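Side-chain contacts in mevalonate 3-kinase (PDB 4RKS), which phosphorylates the 3-hydroxyl of (R)-mevalonate with ATP to give mevalonate 3-phosphate in an alternative archaeal isoprenoid pathway: residues E188-Y193 / G245-A250; D228-M233 / Q251-E256. All blocks are in the same frame, centred on the assembly; numbering follows the deposited sequence.

Contact 1: residues E188-Y193 / G245-A250; sequences EAFSGY and GIFDLA
Phe190, the first residue of a type I beta turn ending at Tyr193, faces Phe247 of helix 243-262 across well-separated backbones, the closest CA atoms, those of Phe190 and Ile246, being 11.0 Å from each other. The turn belongs to the connection between strands 179-185 and 193-199 of this GHMP kinase fold, so the contact fastens an inter-strand loop to the side of a helix in the C-terminal part of the chain. Two buried phenyl rings bridge the gap. Phe190 offers the CD2-CE2 side of its ring, and CE2 of Phe247 comes up to that edge near the ring plane, 3.8 Å from Phe190 CE2 and 3.9 Å from Phe190 CD2. The ring centroids of Phe190 and Phe247 are 5.9 Å apart and the planes are turned 70° from each other, an oblique aromatic pair. Both rings are carried beside their own backbone N, with CG anti to the carbonyl carbon (chi1 -60° in Phe190, -81° in Phe247), which sends each across the space between loop and helix. Strands 289-292 and 298-304 also pack on Phe247 through Ala290 and Ala302, and Ile243, earlier on the same helix, touches both Phe190 and Tyr193. OH of Tyr193 and NZ of Lys244 are hydrogen-bonded, a polar tie to the same helix. Within the loop, the turn is closed by the 2.9 Å hydrogen bond from Tyr193 N to Phe190 O. Just ahead of it, the carbonyl oxygen of Glu188 is gripped twice by one residue, taking hydrogen bonds from both N and OG of Ser191, each 3.2 Å long.

Contact 2: residues D228-M233 / Q251-E256; sequences DEHAHM and QEDTEE
At its edge the imidazole of His230 receives the carboxylate of Asp253, with OD1 close to the ring plane beside ND1, while OE1 of Glu256 comes in obliquely near CE1. The ring and the Asp253 carboxylate are turned 71° against each other, so the two flat groups meet through one nitrogen and one oxygen and do not stack. ND1 of His230 gives its hydrogen to Asp253 OD1 over 2.8 Å, with an angle of 157° at the hydrogen, and the oxygen accepts through its anti lone pair, the one directed away from OD2. With CG anti to the backbone N and beside the carbonyl carbon (chi1 -163°), the Asp253 carboxylate is directed to the ND1 edge of the ring. Glu256, one turn further on, stretches out an extended chain until OE1 is 3.8 Å from His230 CE1; its other oxygen, OE2, is hydrogen-bonded to ND1 of His226. The bond from His230 is one of several interactions at Asp253: OD1 also forms a salt bridge with NH1 of Arg223, and OD2 accepts from the backbone N of Leu37. Since Leu37 lines the mevalonate pocket and the Asp253 side chain is about 7 Å from the bound substrate, the carboxylate links the helix pair to the pocket wall, consistent with a second-shell position. The two segments run antiparallel in a helical hairpin, 220-238 followed after a short turn by 243-262, with the CA atoms of His230 and Asp253 7.8 Å apart. Ala231 packs helix 220-238 on Ile171 and Trp173 of strand 169-174, whereas Thr254 and Gln251 press helix 243-262 onto strand 289-292.

Both contacts draw on helix 243-262, contact 1 on its first turns and contact 2 on the turns that follow, with their centres 14 Å apart. Along the chain the segments alternate: loop 188-193, helix segment 228-233, then 245-250 and 251-256. The contacts meet directly through Leu249, whose CD1 packs 3.6 Å from Met233 CB and whose CD2 lies 3.7 Å from His230 CB. The helix packs on the loop before strand 193-199 through its first turns and on helix 220-238 there and further along, with contact 2 the nearer to the mevalonate, so loop packing and pocket wall share a single helical element.

Contact 1: residues E188-Y193 / G245-A250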
ATOM      1  N   GLU A 188      11.788   9.434  -8.023  1.00 22.04           N
ATOM      2  CA  GLU A 188      12.752   9.751  -9.086  1.00 28.18           C
ATOM      3  C   GLU A 188      13.823   8.670  -9.286  1.00 28.60           C
ATOM      4  O   GLU A 188      14.349   8.519 -10.386  1.00 22.43           O
ATOM      5  CB  GLU A 188      13.436  11.090  -8.801  1.00 33.06           C
ATOM      6  CG  GLU A 188      12.541  12.312  -8.993  1.00 40.34           C
ATOM      7  CD  GLU A 188      11.464  12.456  -7.921  1.00 41.58           C
ATOM      8  OE1 GLU A 188      11.610  11.884  -6.818  1.00 21.83           O
ATOM      9  OE2 GLU A 188      10.461  13.151  -8.191  1.00 59.02           O
ATOM     10  N   ALA A 189      14.144   7.916  -8.234  1.00 22.25           N
ATOM     11  CA  ALA A 189      15.139   6.862  -8.360  1.00 22.06           C
ATOM     12  C   ALA A 189      14.651   5.724  -9.268  1.00 23.41           C
ATOM     13  O   ALA A 189      15.451   4.912  -9.713  1.00 30.10           O
ATOM     14  CB  ALA A 189      15.512   6.321  -7.006  1.00 21.58           C
ATOM     15  N   PHE A 190      13.340   5.659  -9.507  1.00 18.55           N
ATOM     16  CA  PHE A 190      12.753   4.615 -10.357  1.00 25.55           C
ATOM     17  C   PHE A 190      12.318   5.109 -11.734  1.00 23.35           C
ATOM     18  O   PHE A 190      11.536   4.437 -12.412  1.00 25.47           O
ATOM     19  CB  PHE A 190      11.536   3.974  -9.681  1.00 20.54           C
ATOM     20  CG  PHE A 190      11.842   3.330  -8.368  1.00 22.00           C
ATOM     21  CD1 PHE A 190      11.869   4.084  -7.201  1.00 23.12           C
ATOM     22  CD2 PHE A 190      12.090   1.969  -8.296  1.00 24.67           C
ATOM     23  CE1 PHE A 190      12.139   3.492  -5.982  1.00 19.71           C
ATOM     24  CE2 PHE A 190      12.369   1.366  -7.087  1.00 24.59           C
ATOM     25  CZ  PHE A 190      12.400   2.133  -5.922  1.00 21.00           C
ATOM     26  N   SER A 191      12.815   6.265 -12.154  1.00 25.16           N
ATOM     27  CA  SER A 191      12.335   6.872 -13.393  1.00 27.56           C
ATOM     28  C   SER A 191      12.674   6.013 -14.625  1.00 32.93           C
ATOM     29  O   SER A 191      12.013   6.112 -15.660  1.00 29.32           O
ATOM     30  CB  SER A 191      12.915   8.278 -13.553  1.00 30.63           C
ATOM     31  OG  SER A 191      14.328   8.245 -13.526  1.00 31.69           O
ATOM     32  N   GLY A 192      13.692   5.167 -14.508  1.00 34.51           N
ATOM     33  CA  GLY A 192      14.059   4.285 -15.601  1.00 28.22           C
ATOM     34  C   GLY A 192      13.313   2.964 -15.544  1.00 30.89           C
ATOM     35  O   GLY A 192      13.618   2.038 -16.295  1.00 31.97           O
ATOM     36  N   TYR A 193      12.333   2.862 -14.651  1.00 27.28           N
ATOM     37  CA  TYR A 193      11.640   1.590 -14.457  1.00 24.86           C
ATOM     38  C   TYR A 193      10.140   1.762 -14.522  1.00 23.36           C
ATOM     39  O   TYR A 193       9.611   2.838 -14.232  1.00 26.13           O
ATOM     40  CB  TYR A 193      12.053   0.953 -13.123  1.00 25.54           C
ATOM     41  CG  TYR A 193      13.497   0.537 -13.140  1.00 25.18           C
ATOM     42  CD1 TYR A 193      14.505   1.462 -12.894  1.00 24.80           C
ATOM     43  CD2 TYR A 193      13.861  -0.774 -13.437  1.00 27.12           C
ATOM     44  CE1 TYR A 193      15.838   1.095 -12.933  1.00 20.78           C
ATOM     45  CE2 TYR A 193      15.197  -1.153 -13.476  1.00 25.98           C
ATOM     46  CZ  TYR A 193      16.178  -0.209 -13.222  1.00 24.95           C
ATOM     47  OH  TYR A 193      17.505  -0.558 -13.253  1.00 27.62           O
ATOM     48  N   GLY A 245      18.412  -4.967  -7.928  1.00 25.84           N
ATOM     49  CA  GLY A 245      18.629  -5.793  -6.752  1.00 24.71           C
ATOM     50  C   GLY A 245      17.421  -5.763  -5.836  1.00 28.04           C
ATOM     51  O   GLY A 245      16.998  -6.783  -5.292  1.00 22.29           O
ATOM     52  N   ILE A 246      16.851  -4.581  -5.674  1.00 21.51           N
ATOM     53  CA  ILE A 246      15.686  -4.420  -4.823  1.00 27.02           C
ATOM     54  C   ILE A 246      14.525  -5.255  -5.365  1.00 25.86           C
ATOM     55  O   ILE A 246      13.868  -5.968  -4.603  1.00 22.82           O
ATOM     56  CB  ILE A 246      15.309  -2.918  -4.694  1.00 20.89           C
ATOM     57  CG1 ILE A 246      16.335  -2.210  -3.794  1.00 22.07           C
ATOM     58  CG2 ILE A 246      13.925  -2.733  -4.095  1.00 21.54           C
ATOM     59  CD1 ILE A 246      16.316  -0.670  -3.924  1.00 20.00           C
ATOM     60  N   PHE A 247      14.300  -5.216  -6.678  1.00 23.94           N
ATOM     61  CA  PHE A 247      13.152  -5.934  -7.236  1.00 24.46           C
ATOM     62  C   PHE A 247      13.411  -7.434  -7.319  1.00 23.67           C
ATOM     63  O   PHE A 247      12.509  -8.228  -7.035  1.00 23.45           O
ATOM     64  CB  PHE A 247      12.769  -5.393  -8.608  1.00 21.10           C
ATOM     65  CG  PHE A 247      11.935  -4.131  -8.553  1.00 26.16           C
ATOM     66  CD1 PHE A 247      10.691  -4.137  -7.948  1.00 25.12           C
ATOM     67  CD2 PHE A 247      12.388  -2.950  -9.136  1.00 30.75           C
ATOM     68  CE1 PHE A 247       9.917  -2.989  -7.906  1.00 28.61           C
ATOM     69  CE2 PHE A 247      11.607  -1.786  -9.095  1.00 25.26           C
ATOM     70  CZ  PHE A 247      10.375  -1.816  -8.481  1.00 29.37           C
ATOM     71  N   ASP A 248      14.636  -7.824  -7.672  1.00 22.40           N
ATOM     72  CA  ASP A 248      15.045  -9.231  -7.565  1.00 23.11           C
ATOM     73  C   ASP A 248      14.735  -9.802  -6.181  1.00 26.30           C
ATOM     74  O   ASP A 248      14.227 -10.913  -6.058  1.00 27.43           O
ATOM     75  CB  ASP A 248      16.541  -9.403  -7.821  1.00 27.09           C
ATOM     76  CG  ASP A 248      16.925  -9.214  -9.272  1.00 33.79           C
ATOM     77  OD1 ASP A 248      16.036  -9.164 -10.149  1.00 32.13           O
ATOM     78  OD2 ASP A 248      18.145  -9.125  -9.530  1.00 36.80           O
ATOM     79  N   LEU A 249      15.064  -9.040  -5.137  1.00 24.18           N
ATOM     80  CA  LEU A 249      14.818  -9.481  -3.767  1.00 22.59           C
ATOM     81  C   LEU A 249      13.316  -9.536  -3.452  1.00 23.07           C
ATOM     82  O   LEU A 249      12.861 -10.453  -2.769  1.00 23.17           O
ATOM     83  CB  LEU A 249      15.543  -8.566  -2.779  1.00 22.27           C
ATOM     84  CG  LEU A 249      15.515  -8.873  -1.278  1.00 29.23           C
ATOM     85  CD1 LEU A 249      16.706  -8.251  -0.599  1.00 31.35           C
ATOM     86  CD2 LEU A 249      14.258  -8.303  -0.634  1.00 43.41           C
ATOM     87  N   ALA A 250      12.562  -8.557  -3.942  1.00 21.69           N
ATOM     88  CA  ALA A 250      11.116  -8.547  -3.790  1.00 26.27           C
ATOM     89  C   ALA A 250      10.498  -9.825  -4.359  1.00 27.46           C
ATOM     90  O   ALA A 250       9.564 -10.366  -3.776  1.00 23.19           O
ATOM     91  CB  ALA A 250      10.519  -7.334  -4.463  1.00 22.49           C
TER

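Contact 2: residues D228-M233 / Q251-E256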
ATOM      1  N   ASP A 228      12.922  -8.819   8.271  1.00 26.17           N
ATOM      2  CA  ASP A 228      13.767  -7.734   8.763  1.00 26.03           C
ATOM      3  C   ASP A 228      15.100  -7.736   8.023  1.00 25.70           C
ATOM      4  O   ASP A 228      15.625  -6.682   7.668  1.00 26.00           O
ATOM      5  CB  ASP A 228      13.989  -7.849  10.280  1.00 25.98           C
ATOM      6  CG  ASP A 228      14.535  -6.568  10.891  1.00 34.79           C
ATOM      7  OD1 ASP A 228      13.752  -5.603  11.075  1.00 31.80           O
ATOM      8  OD2 ASP A 228      15.748  -6.528  11.189  1.00 38.17           O
ATOM      9  N   GLU A 229      15.640  -8.923   7.773  1.00 26.17           N
ATOM     10  CA  GLU A 229      16.899  -9.038   7.025  1.00 25.63           C
ATOM     11  C   GLU A 229      16.796  -8.487   5.610  1.00 22.92           C
ATOM     12  O   GLU A 229      17.706  -7.811   5.136  1.00 22.07           O
ATOM     13  CB  GLU A 229      17.361 -10.501   6.961  1.00 23.01           C
ATOM     14  CG  GLU A 229      17.790 -11.044   8.325  1.00 50.55           C
ATOM     15  CD  GLU A 229      17.977 -12.549   8.339  1.00 56.22           C
ATOM     16  OE1 GLU A 229      18.021 -13.160   7.251  1.00 57.20           O
ATOM     17  OE2 GLU A 229      18.071 -13.119   9.446  1.00 61.95           O
ATOM     18  N   HIS A 230      15.701  -8.810   4.929  1.00 21.93           N
ATOM     19  CA  HIS A 230      15.505  -8.338   3.568  1.00 21.95           C
ATOM     20  C   HIS A 230      15.407  -6.822   3.524  1.00 22.46           C
ATOM     21  O   HIS A 230      15.942  -6.194   2.617  1.00 24.60           O
ATOM     22  CB  HIS A 230      14.258  -8.973   2.957  1.00 25.98           C
ATOM     23  CG  HIS A 230      14.442 -10.408   2.573  1.00 31.99           C
ATOM     24  ND1 HIS A 230      13.409 -11.194   2.109  1.00 37.71           N
ATOM     25  CD2 HIS A 230      15.540 -11.200   2.591  1.00 36.27           C
ATOM     26  CE1 HIS A 230      13.864 -12.409   1.852  1.00 45.41           C
ATOM     27  NE2 HIS A 230      15.154 -12.440   2.139  1.00 43.35           N
ATOM     28  N   ALA A 231      14.726  -6.228   4.506  1.00 24.06           N
ATOM     29  CA  ALA A 231      14.628  -4.768   4.554  1.00 26.91           C
ATOM     30  C   ALA A 231      16.014  -4.120   4.718  1.00 31.82           C
ATOM     31  O   ALA A 231      16.297  -3.098   4.088  1.00 30.86           O
ATOM     32  CB  ALA A 231      13.688  -4.322   5.672  1.00 20.42           C
ATOM     33  N   HIS A 232      16.881  -4.712   5.541  1.00 26.04           N
ATOM     34  CA  HIS A 232      18.252  -4.210   5.645  1.00 23.90           C
ATOM     35  C   HIS A 232      18.975  -4.341   4.304  1.00 22.80           C
ATOM     36  O   HIS A 232      19.712  -3.447   3.905  1.00 24.38           O
ATOM     37  CB  HIS A 232      19.036  -4.936   6.751  1.00 21.54           C
ATOM     38  CG  HIS A 232      18.841  -4.344   8.114  1.00 34.16           C
ATOM     39  ND1 HIS A 232      18.294  -5.048   9.169  1.00 43.02           N
ATOM     40  CD2 HIS A 232      19.111  -3.105   8.594  1.00 36.70           C
ATOM     41  CE1 HIS A 232      18.244  -4.272  10.238  1.00 39.57           C
ATOM     42  NE2 HIS A 232      18.736  -3.088   9.918  1.00 37.12           N
ATOM     43  N   MET A 233      18.738  -5.442   3.594  1.00 23.63           N
ATOM     44  CA  MET A 233      19.344  -5.619   2.289  1.00 26.58           C
ATOM     45  C   MET A 233      18.844  -4.564   1.312  1.00 25.43           C
ATOM     46  O   MET A 233      19.596  -4.089   0.475  1.00 27.96           O
ATOM     47  CB  MET A 233      19.080  -7.030   1.764  1.00 30.54           C
ATOM     48  CG  MET A 233      19.753  -8.107   2.604  1.00 26.29           C
ATOM     49  SD  MET A 233      19.357  -9.790   2.085  1.00 40.73           S
ATOM     50  CE  MET A 233      20.020  -9.796   0.421  1.00 45.74           C
ATOM     51  N   GLN A 251      11.019 -10.304  -5.487  1.00 24.26           N
ATOM     52  CA  GLN A 251      10.528 -11.550  -6.076  1.00 23.02           C
ATOM     53  C   GLN A 251      10.866 -12.750  -5.187  1.00 23.59           C
ATOM     54  O   GLN A 251      10.045 -13.647  -5.021  1.00 29.83           O
ATOM     55  CB  GLN A 251      11.096 -11.766  -7.490  1.00 27.94           C
ATOM     56  CG  GLN A 251      10.717 -13.129  -8.078  1.00 24.24           C
ATOM     57  CD  GLN A 251      11.077 -13.278  -9.550  1.00 28.91           C
ATOM     58  OE1 GLN A 251      10.850 -12.376 -10.358  1.00 24.34           O
ATOM     59  NE2 GLN A 251      11.623 -14.432  -9.903  1.00 26.99           N
ATOM     60  N   GLU A 252      12.064 -12.766  -4.611  1.00 30.73           N
ATOM     61  CA  GLU A 252      12.440 -13.843  -3.689  1.00 33.28           C
ATOM     62  C   GLU A 252      11.590 -13.798  -2.422  1.00 36.15           C
ATOM     63  O   GLU A 252      11.162 -14.835  -1.924  1.00 24.39           O
ATOM     64  CB  GLU A 252      13.920 -13.766  -3.325  1.00 33.70           C
ATOM     65  CG  GLU A 252      14.840 -13.956  -4.516  1.00 56.07           C
ATOM     66  CD  GLU A 252      16.300 -14.061  -4.119  1.00 74.88           C
ATOM     67  OE1 GLU A 252      16.622 -14.908  -3.257  1.00 80.33           O
ATOM     68  OE2 GLU A 252      17.123 -13.296  -4.672  1.00 81.65           O
ATOM     69  N   ASP A 253      11.347 -12.593  -1.913  1.00 23.18           N
ATOM     70  CA  ASP A 253      10.453 -12.411  -0.772  1.00 25.70           C
ATOM     71  C   ASP A 253       9.045 -12.897  -1.097  1.00 25.75           C
ATOM     72  O   ASP A 253       8.415 -13.571  -0.289  1.00 26.96           O
ATOM     73  CB  ASP A 253      10.403 -10.946  -0.339  1.00 27.08           C
ATOM     74  CG  ASP A 253       9.841 -10.774   1.070  1.00 30.50           C
ATOM     75  OD1 ASP A 253      10.607 -11.001   2.030  1.00 32.00           O
ATOM     76  OD2 ASP A 253       8.643 -10.423   1.212  1.00 28.11           O
ATOM     77  N   THR A 254       8.564 -12.545  -2.288  1.00 25.94           N
ATOM     78  CA  THR A 254       7.246 -12.965  -2.767  1.00 25.31           C
ATOM     79  C   THR A 254       7.123 -14.492  -2.751  1.00 28.55           C
ATOM     80  O   THR A 254       6.112 -15.039  -2.310  1.00 28.60           O
ATOM     81  CB  THR A 254       6.968 -12.435  -4.202  1.00 25.13           C
ATOM     82  OG1 THR A 254       6.707 -11.028  -4.158  1.00 29.91           O
ATOM     83  CG2 THR A 254       5.777 -13.127  -4.828  1.00 29.97           C
ATOM     84  N   GLU A 255       8.154 -15.179  -3.219  1.00 25.87           N
ATOM     85  CA  GLU A 255       8.108 -16.638  -3.304  1.00 25.29           C
ATOM     86  C   GLU A 255       8.121 -17.312  -1.916  1.00 31.26           C
ATOM     87  O   GLU A 255       7.384 -18.270  -1.676  1.00 34.85           O
ATOM     88  CB  GLU A 255       9.264 -17.133  -4.190  1.00 25.83           C
ATOM     89  CG  GLU A 255       9.095 -16.640  -5.647  1.00 41.26           C
ATOM     90  CD  GLU A 255      10.287 -16.913  -6.570  1.00 47.74           C
ATOM     91  OE1 GLU A 255      11.436 -17.014  -6.089  1.00 46.89           O
ATOM     92  OE2 GLU A 255      10.065 -17.004  -7.798  1.00 52.21           O
ATOM     93  N   GLU A 256       8.951 -16.815  -1.009  1.00 28.76           N
ATOM     94  CA  GLU A 256       8.950 -17.289   0.381  1.00 28.35           C
ATOM     95  C   GLU A 256       7.597 -17.064   1.070  1.00 30.92           C
ATOM     96  O   GLU A 256       7.049 -17.954   1.720  1.00 30.43           O
ATOM     97  CB  GLU A 256      10.049 -16.583   1.170  1.00 28.08           C
ATOM     98  CG  GLU A 256       9.999 -16.829   2.672  1.00 47.15           C
ATOM     99  CD  GLU A 256      11.073 -16.059   3.417  1.00 60.03           C
ATOM    100  OE1 GLU A 256      12.056 -15.630   2.775  1.00 69.68           O
ATOM    101  OE2 GLU A 256      10.936 -15.881   4.641  1.00 62.96           O
TER